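Local structure of dual oxidase maturation factor 1 (Homo sapiens, 7D3F) at residues 83-88 with 97-102; 158-163 with 232-237. The protein may be required for the maturation of the dual oxidase DUOX1 and its transport from the endoplasmic reticulum to the plasma membrane. All blocks are in the same frame, centred on the assembly; numbering follows the deposited sequence.

Contact 1. Residues 83-88 with 97-102. With NAG (2-acetamido-2-deoxy-beta-D-glucopyranose), chain R.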
ATOM      1  N   THR B  83      31.633  29.711  -7.634  1.00 57.61           N
ATOM      2  CA  THR B  83      32.872  29.182  -8.188  1.00 54.18           C
ATOM      3  C   THR B  83      32.845  29.226  -9.710  1.00 57.69           C
ATOM      4  O   THR B  83      31.799  29.408 -10.339  1.00 65.81           O
ATOM      5  CB  THR B  83      33.129  27.736  -7.736  1.00 58.71           C
ATOM      6  OG1 THR B  83      31.987  26.927  -8.043  1.00 63.26           O
ATOM      7  CG2 THR B  83      33.408  27.666  -6.244  1.00 62.16           C
ATOM      8  N   ASN B  84      34.030  29.060 -10.294  1.00 55.78           N
ATOM      9  CA  ASN B  84      34.198  28.744 -11.707  1.00 51.73           C
ATOM     10  C   ASN B  84      34.612  27.283 -11.802  1.00 53.77           C
ATOM     11  O   ASN B  84      35.633  26.888 -11.229  1.00 60.15           O
ATOM     12  CB  ASN B  84      35.252  29.635 -12.363  1.00 52.86           C
ATOM     13  CG  ASN B  84      34.851  31.097 -12.404  1.00 63.05           C
ATOM     14  OD1 ASN B  84      33.946  31.484 -13.141  1.00 73.17           O
ATOM     15  ND2 ASN B  84      35.536  31.918 -11.618  1.00 74.13           N
ATOM     16  N   THR B  85      33.827  26.484 -12.523  1.00 51.06           N
ATOM     17  CA  THR B  85      34.064  25.048 -12.583  1.00 45.98           C
ATOM     18  C   THR B  85      33.739  24.514 -13.971  1.00 50.04           C
ATOM     19  O   THR B  85      32.975  25.116 -14.728  1.00 57.78           O
ATOM     20  CB  THR B  85      33.234  24.285 -11.537  1.00 52.77           C
ATOM     21  OG1 THR B  85      31.907  24.825 -11.487  1.00 56.73           O
ATOM     22  CG2 THR B  85      33.874  24.377 -10.160  1.00 64.14           C
ATOM     23  N   SER B  86      34.332  23.366 -14.292  1.00 50.60           N
ATOM     24  CA  SER B  86      33.994  22.669 -15.525  1.00 44.58           C
ATOM     25  C   SER B  86      32.533  22.241 -15.495  1.00 49.09           C
ATOM     26  O   SER B  86      32.004  21.853 -14.450  1.00 57.20           O
ATOM     27  CB  SER B  86      34.901  21.452 -15.715  1.00 54.72           C
ATOM     28  OG  SER B  86      34.772  20.546 -14.632  1.00 58.22           O
ATOM     29  N   TYR B  87      31.876  22.315 -16.653  1.00 47.75           N
ATOM     30  CA  TYR B  87      30.433  22.112 -16.729  1.00 35.04           C
ATOM     31  C   TYR B  87      30.059  20.731 -17.258  1.00 40.19           C
ATOM     32  O   TYR B  87      29.331  19.989 -16.595  1.00 47.96           O
ATOM     33  CB  TYR B  87      29.800  23.204 -17.601  1.00 35.60           C
ATOM     34  CG  TYR B  87      28.314  23.031 -17.801  1.00 32.30           C
ATOM     35  CD1 TYR B  87      27.449  22.987 -16.716  1.00 39.40           C
ATOM     36  CD2 TYR B  87      27.774  22.921 -19.075  1.00 31.37           C
ATOM     37  CE1 TYR B  87      26.089  22.833 -16.892  1.00 35.15           C
ATOM     38  CE2 TYR B  87      26.415  22.766 -19.260  1.00 37.22           C
ATOM     39  CZ  TYR B  87      25.577  22.723 -18.166  1.00 38.65           C
ATOM     40  OH  TYR B  87      24.221  22.570 -18.344  1.00 48.89           O
ATOM     41  N   LYS B  88      30.547  20.367 -18.441  1.00 41.10           N
ATOM     42  CA  LYS B  88      30.140  19.123 -19.075  1.00 34.83           C
ATOM     43  C   LYS B  88      31.339  18.460 -19.735  1.00 41.61           C
ATOM     44  O   LYS B  88      32.374  19.088 -19.973  1.00 53.45           O
ATOM     45  CB  LYS B  88      29.032  19.355 -20.112  1.00 34.91           C
ATOM     46  CG  LYS B  88      29.476  20.149 -21.331  1.00 31.58           C
ATOM     47  CD  LYS B  88      28.369  20.217 -22.370  1.00 39.88           C
ATOM     48  CE  LYS B  88      28.841  20.895 -23.643  1.00 48.61           C
ATOM     49  NZ  LYS B  88      27.781  20.903 -24.688  1.00 58.26           N
ATOM     50  N   ALA B  97      29.108  29.739 -11.403  1.00 47.61           N
ATOM     51  CA  ALA B  97      27.829  29.340 -10.841  1.00 48.45           C
ATOM     52  C   ALA B  97      27.925  29.232  -9.327  1.00 52.45           C
ATOM     53  O   ALA B  97      29.009  29.082  -8.757  1.00 59.13           O
ATOM     54  CB  ALA B  97      27.351  28.008 -11.433  1.00 52.38           C
ATOM     55  N   ASP B  98      26.761  29.311  -8.687  1.00 55.76           N
ATOM     56  CA  ASP B  98      26.622  28.996  -7.275  1.00 56.33           C
ATOM     57  C   ASP B  98      26.320  27.510  -7.139  1.00 53.91           C
ATOM     58  O   ASP B  98      25.330  27.013  -7.693  1.00 63.65           O
ATOM     59  CB  ASP B  98      25.519  29.828  -6.622  1.00 57.86           C
ATOM     60  CG  ASP B  98      25.770  31.318  -6.725  1.00 80.19           C
ATOM     61  OD1 ASP B  98      24.856  32.044  -7.168  1.00 86.72           O
ATOM     62  OD2 ASP B  98      26.882  31.764  -6.372  1.00 81.63           O
ATOM     63  N   ILE B  99      27.181  26.807  -6.411  1.00 49.28           N
ATOM     64  CA  ILE B  99      27.022  25.390  -6.122  1.00 46.22           C
ATOM     65  C   ILE B  99      26.634  25.257  -4.658  1.00 51.80           C
ATOM     66  O   ILE B  99      27.329  25.775  -3.773  1.00 62.84           O
ATOM     67  CB  ILE B  99      28.306  24.605  -6.434  1.00 46.65           C
ATOM     68  CG1 ILE B  99      28.846  25.018  -7.804  1.00 51.00           C
ATOM     69  CG2 ILE B  99      28.037  23.111  -6.394  1.00 45.28           C
ATOM     70  CD1 ILE B  99      30.129  24.330  -8.192  1.00 59.08           C
ATOM     71  N   GLY B 100      25.523  24.578  -4.408  1.00 48.29           N
ATOM     72  CA  GLY B 100      24.994  24.456  -3.068  1.00 43.79           C
ATOM     73  C   GLY B 100      24.661  23.020  -2.727  1.00 44.81           C
ATOM     74  O   GLY B 100      24.221  22.238  -3.571  1.00 54.94           O
ATOM     75  N   LEU B 101      24.877  22.688  -1.461  1.00 48.92           N
ATOM     76  CA  LEU B 101      24.585  21.376  -0.909  1.00 41.24           C
ATOM     77  C   LEU B 101      23.493  21.534   0.137  1.00 50.16           C
ATOM     78  O   LEU B 101      23.576  22.424   0.992  1.00 61.92           O
ATOM     79  CB  LEU B 101      25.840  20.759  -0.289  1.00 42.77           C
ATOM     80  CG  LEU B 101      25.902  19.243  -0.122  1.00 44.08           C
ATOM     81  CD1 LEU B 101      25.944  18.564  -1.480  1.00 48.57           C
ATOM     82  CD2 LEU B 101      27.119  18.872   0.706  1.00 48.69           C
ATOM     83  N   GLN B 102      22.471  20.681   0.067  1.00 49.02           N
ATOM     84  CA  GLN B 102      21.334  20.718   0.985  1.00 42.11           C
ATOM     85  C   GLN B 102      21.093  19.287   1.458  1.00 43.05           C
ATOM     86  O   GLN B 102      20.348  18.534   0.828  1.00 49.81           O
ATOM     87  CB  GLN B 102      20.103  21.307   0.303  1.00 47.76           C
ATOM     88  CG  GLN B 102      20.143  22.813   0.113  1.00 52.57           C
ATOM     89  CD  GLN B 102      18.885  23.343  -0.549  1.00 68.47           C
ATOM     90  OE1 GLN B 102      18.430  22.807  -1.559  1.00 72.42           O
ATOM     91  NE2 GLN B 102      18.313  24.395   0.024  1.00 75.62           N
TER
HETATM   92  C1  NAG R 501      35.257  33.330 -11.587  1.00 81.56           C
HETATM   93  C2  NAG R 501      35.871  33.991 -10.354  1.00 86.78           C
HETATM   94  C3  NAG R 501      35.632  35.497 -10.385  1.00 89.41           C
HETATM   95  C4  NAG R 501      36.135  36.088 -11.695  1.00 91.73           C
HETATM   96  C5  NAG R 501      35.504  35.355 -12.875  1.00 89.14           C
HETATM   97  C6  NAG R 501      36.048  35.808 -14.210  1.00 93.91           C
HETATM   98  C7  NAG R 501      36.102  32.849  -8.192  1.00 89.52           C
HETATM   99  C8  NAG R 501      35.384  32.308  -6.995  1.00 78.72           C
HETATM  100  N2  NAG R 501      35.335  33.414  -9.131  1.00 85.17           N
HETATM  101  O3  NAG R 501      36.304  36.107  -9.288  1.00 92.18           O
HETATM  102  O4  NAG R 501      35.802  37.469 -11.768  1.00 99.07           O
HETATM  103  O5  NAG R 501      35.775  33.948 -12.775  1.00 86.53           O
HETATM  104  O6  NAG R 501      37.460  35.663 -14.272  1.00 97.78           O
HETATM  105  O7  NAG R 501      37.322  32.779  -8.307  1.00 97.93           O
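The Ile99 side chain lies across that of Thr83, the two meeting at about a right angle. The contact is made by the end of the isoleucine: Ile99 CD1 is 3.2 Å from Thr83 OG1. With chi1 at 54°, that hydroxyl sits between the backbone N and the carbonyl carbon, which swings it toward Ile99. Thr85 meets the same methyl tip to tip, Thr85 OG1 lying 3.8 Å from Ile99 CD1. The backbones pair at Thr83 and Ala97, an antiparallel hydrogen-bonded pair. Thr83 N donates a hydrogen bond to Ala97 O at 2.9 Å, and Ala97 N donates one to Thr83 O at 2.9 Å. Both bonds are close to straight. The hairpin of strands 77-86 and 94-103 continues this ladder through Thr85 with Ile95 and Ile99 with Val81. It is strongly twisted or bent here: the short strand segments 83-86 and 97-102 run at 86° to each other, far from antiparallel. Thr83, Thr85, Ala97 and Ile99 share one face, and helix 152-160 packs on it through Pro153 and Leu157. Asn84 turns to the other face, away from 97-102. Its ND2 is bonded covalently to C1 of an N-acetylglucosamine at 1.4 Å, in the Asn-X-Ser sequon Asn84-Thr85-Ser86. Alternation along the strand therefore separates the chemistry. The buried face mixes the apolar Ala97 and Ile99 with two threonines, the main chain supplies the polar bonds across the hairpin, and the glycan emerges on the other side, consistent with the predicted extracellular location.

Contact 2. Residues 158-163 with 232-237; sequences AEKFTP and SPCPLH
A disulfide-linked segment of the predicted extracellular region, leading into the edge strand 236-238, meets the C-terminal end of helix 152-160 here. Lys160 makes all the close contacts from the helix side. Its ammonium nitrogen donates a hydrogen bond to the main chain, Lys160 NZ to Pro235 O at 3.0 Å. The donor is tilted 33° out of the carbonyl plane. The chain bends at chi2 (-71°) and then runs extended to the amine. Its methylenes slide past Leu236 in the opposite direction, and Lys160 CG comes to 3.6 Å from Leu236 CD2. Cys234 lies beside the same lysine, its SG 4.0 Å from both CD and NZ of Lys160. That sulfur is bonded to Cys167, so the disulfide ties the segment before the strand to the chain just ahead of helix 169-199. Outside the two segments, Lys160 NZ also forms a salt bridge to an acidic side chain of another protein chain of the assembly. The amine thus has both a carbonyl of its own chain and a carboxylate of another chain as partners, which probably favours its charged form. His237 stacks on an aromatic ring of another protein chain. Within the subunit, Leu236 bonds through its backbone to Leu243 of strand 241-247, Phe161 reaches Val103 of strand 94-103, and both Phe161 and Cys234 rest on Leu169 of helix 169-199.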
ATOM      1  N   ALA B 158      27.716  14.469  -5.695  1.00 43.45           N
ATOM      2  CA  ALA B 158      26.999  13.214  -5.491  1.00 37.93           C
ATOM      3  C   ALA B 158      27.957  12.077  -5.161  1.00 46.03           C
ATOM      4  O   ALA B 158      27.670  11.247  -4.290  1.00 56.33           O
ATOM      5  CB  ALA B 158      26.168  12.877  -6.728  1.00 39.36           C
ATOM      6  N   GLU B 159      29.099  12.019  -5.851  1.00 47.89           N
ATOM      7  CA  GLU B 159      30.098  10.996  -5.566  1.00 44.10           C
ATOM      8  C   GLU B 159      30.715  11.196  -4.190  1.00 47.59           C
ATOM      9  O   GLU B 159      31.185  10.231  -3.576  1.00 56.09           O
ATOM     10  CB  GLU B 159      31.178  11.010  -6.648  1.00 46.32           C
ATOM     11  CG  GLU B 159      32.009   9.738  -6.743  1.00 58.08           C
ATOM     12  CD  GLU B 159      33.326   9.841  -6.002  1.00 67.80           C
ATOM     13  OE1 GLU B 159      33.493   9.143  -4.979  1.00 74.03           O
ATOM     14  OE2 GLU B 159      34.195  10.623  -6.443  1.00 65.93           O
ATOM     15  N   LYS B 160      30.728  12.436  -3.695  1.00 47.48           N
ATOM     16  CA  LYS B 160      31.201  12.679  -2.336  1.00 37.76           C
ATOM     17  C   LYS B 160      30.352  11.952  -1.299  1.00 46.95           C
ATOM     18  O   LYS B 160      30.852  11.611  -0.221  1.00 58.89           O
ATOM     19  CB  LYS B 160      31.218  14.179  -2.050  1.00 40.56           C
ATOM     20  CG  LYS B 160      32.444  14.895  -2.583  1.00 49.23           C
ATOM     21  CD  LYS B 160      33.681  14.518  -1.785  1.00 49.06           C
ATOM     22  CE  LYS B 160      34.894  15.308  -2.240  1.00 51.47           C
ATOM     23  NZ  LYS B 160      36.057  15.119  -1.330  1.00 57.35           N
ATOM     24  N   PHE B 161      29.077  11.704  -1.598  1.00 49.51           N
ATOM     25  CA  PHE B 161      28.170  11.045  -0.667  1.00 42.21           C
ATOM     26  C   PHE B 161      27.919   9.581  -1.010  1.00 48.51           C
ATOM     27  O   PHE B 161      27.011   8.971  -0.437  1.00 59.27           O
ATOM     28  CB  PHE B 161      26.837  11.794  -0.606  1.00 40.22           C
ATOM     29  CG  PHE B 161      26.894  13.069   0.180  1.00 44.50           C
ATOM     30  CD1 PHE B 161      26.538  13.088   1.518  1.00 45.27           C
ATOM     31  CD2 PHE B 161      27.301  14.249  -0.418  1.00 44.13           C
ATOM     32  CE1 PHE B 161      26.587  14.260   2.246  1.00 45.22           C
ATOM     33  CE2 PHE B 161      27.353  15.423   0.305  1.00 42.17           C
ATOM     34  CZ  PHE B 161      26.997  15.430   1.639  1.00 43.90           C
ATOM     35  N   THR B 162      28.687   9.006  -1.931  1.00 53.24           N
ATOM     36  CA  THR B 162      28.523   7.597  -2.246  1.00 46.76           C
ATOM     37  C   THR B 162      28.978   6.735  -1.068  1.00 51.36           C
ATOM     38  O   THR B 162      29.850   7.140  -0.294  1.00 60.93           O
ATOM     39  CB  THR B 162      29.312   7.225  -3.499  1.00 43.47           C
ATOM     40  OG1 THR B 162      30.639   7.758  -3.411  1.00 52.26           O
ATOM     41  CG2 THR B 162      28.625   7.771  -4.743  1.00 43.11           C
ATOM     42  N   PRO B 163      28.390   5.547  -0.902  1.00 49.36           N
ATOM     43  CA  PRO B 163      28.787   4.688   0.226  1.00 49.39           C
ATOM     44  C   PRO B 163      30.257   4.312   0.222  1.00 53.56           C
ATOM     45  O   PRO B 163      30.851   4.162   1.297  1.00 61.98           O
ATOM     46  CB  PRO B 163      27.890   3.453   0.055  1.00 46.12           C
ATOM     47  CG  PRO B 163      26.714   3.944  -0.718  1.00 48.25           C
ATOM     48  CD  PRO B 163      27.253   4.986  -1.651  1.00 47.48           C
ATOM     49  N   SER B 232      34.567  12.408  10.151  1.00 97.05           N
ATOM     50  CA  SER B 232      35.874  12.980   9.880  1.00 93.41           C
ATOM     51  C   SER B 232      35.737  14.099   8.847  1.00 95.15           C
ATOM     52  O   SER B 232      34.812  14.088   8.031  1.00 95.87           O
ATOM     53  CB  SER B 232      36.833  11.906   9.370  1.00 91.74           C
ATOM     54  OG  SER B 232      36.406  11.384   8.123  1.00100.46           O
ATOM     55  N   PRO B 233      36.635  15.083   8.867  1.00 94.86           N
ATOM     56  CA  PRO B 233      36.515  16.207   7.924  1.00 91.92           C
ATOM     57  C   PRO B 233      36.641  15.745   6.479  1.00 93.37           C
ATOM     58  O   PRO B 233      37.665  15.190   6.073  1.00 95.56           O
ATOM     59  CB  PRO B 233      37.670  17.132   8.331  1.00 85.44           C
ATOM     60  CG  PRO B 233      38.646  16.239   9.032  1.00 88.98           C
ATOM     61  CD  PRO B 233      37.805  15.230   9.753  1.00 91.06           C
ATOM     62  N   CYS B 234      35.580  15.978   5.703  1.00 87.29           N
ATOM     63  CA  CYS B 234      35.581  15.677   4.276  1.00 79.75           C
ATOM     64  C   CYS B 234      35.720  16.975   3.500  1.00 74.75           C
ATOM     65  O   CYS B 234      34.753  17.752   3.427  1.00 77.92           O
ATOM     66  CB  CYS B 234      34.302  14.945   3.864  1.00 81.83           C
ATOM     67  SG  CYS B 234      34.322  14.340   2.150  1.00 94.50           S
ATOM     68  N   PRO B 235      36.878  17.252   2.897  1.00 71.86           N
ATOM     69  CA  PRO B 235      37.075  18.525   2.189  1.00 70.24           C
ATOM     70  C   PRO B 235      36.350  18.521   0.851  1.00 68.32           C
ATOM     71  O   PRO B 235      36.649  17.712  -0.030  1.00 68.70           O
ATOM     72  CB  PRO B 235      38.595  18.594   2.008  1.00 69.89           C
ATOM     73  CG  PRO B 235      39.032  17.168   1.994  1.00 67.57           C
ATOM     74  CD  PRO B 235      38.099  16.428   2.916  1.00 72.79           C
ATOM     75  N   LEU B 236      35.389  19.429   0.704  1.00 62.91           N
ATOM     76  CA  LEU B 236      34.679  19.634  -0.550  1.00 54.65           C
ATOM     77  C   LEU B 236      35.325  20.822  -1.252  1.00 55.82           C
ATOM     78  O   LEU B 236      35.170  21.964  -0.814  1.00 62.00           O
ATOM     79  CB  LEU B 236      33.194  19.888  -0.303  1.00 52.58           C
ATOM     80  CG  LEU B 236      32.440  18.891   0.579  1.00 50.93           C
ATOM     81  CD1 LEU B 236      31.031  19.390   0.858  1.00 52.92           C
ATOM     82  CD2 LEU B 236      32.404  17.521  -0.069  1.00 52.02           C
ATOM     83  N   HIS B 237      36.060  20.555  -2.328  1.00 55.79           N
ATOM     84  CA  HIS B 237      36.758  21.596  -3.072  1.00 50.51           C
ATOM     85  C   HIS B 237      36.225  21.637  -4.495  1.00 54.42           C
ATOM     86  O   HIS B 237      36.343  20.655  -5.234  1.00 64.59           O
ATOM     87  CB  HIS B 237      38.268  21.360  -3.069  1.00 51.75           C
ATOM     88  CG  HIS B 237      38.928  21.693  -1.768  1.00 51.09           C
ATOM     89  ND1 HIS B 237      38.807  20.900  -0.646  1.00 56.78           N
ATOM     90  CD2 HIS B 237      39.711  22.737  -1.407  1.00 47.89           C
ATOM     91  CE1 HIS B 237      39.491  21.440   0.347  1.00 55.62           C
ATOM     92  NE2 HIS B 237      40.049  22.555  -0.089  1.00 57.04           N
TER

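How the contacts relate
Both contacts belong to the same antiparallel sheet, in the predicted extracellular region, and involve helix 152-160. Contact 1 joins two adjacent inner strands and is buried. Contact 2 joins the helix end to Leu236 and the loop before it, at the outermost strand of this chain's sheet, and is partly buried. Contact 1 relies on paired main-chain bonds, contact 2 on a single lysine-to-carbonyl bond beside a disulfide. Their centres lie about 15 Å apart. Leu101 CD2 is 3.5 Å from Phe161 CE2 and 3.9 Å from Leu236 CD1, which connects the hairpin with contact 2 by apolar packing. Both touch another protein chain, contact 1 by packing, contact 2 also by a salt bridge and ring stack.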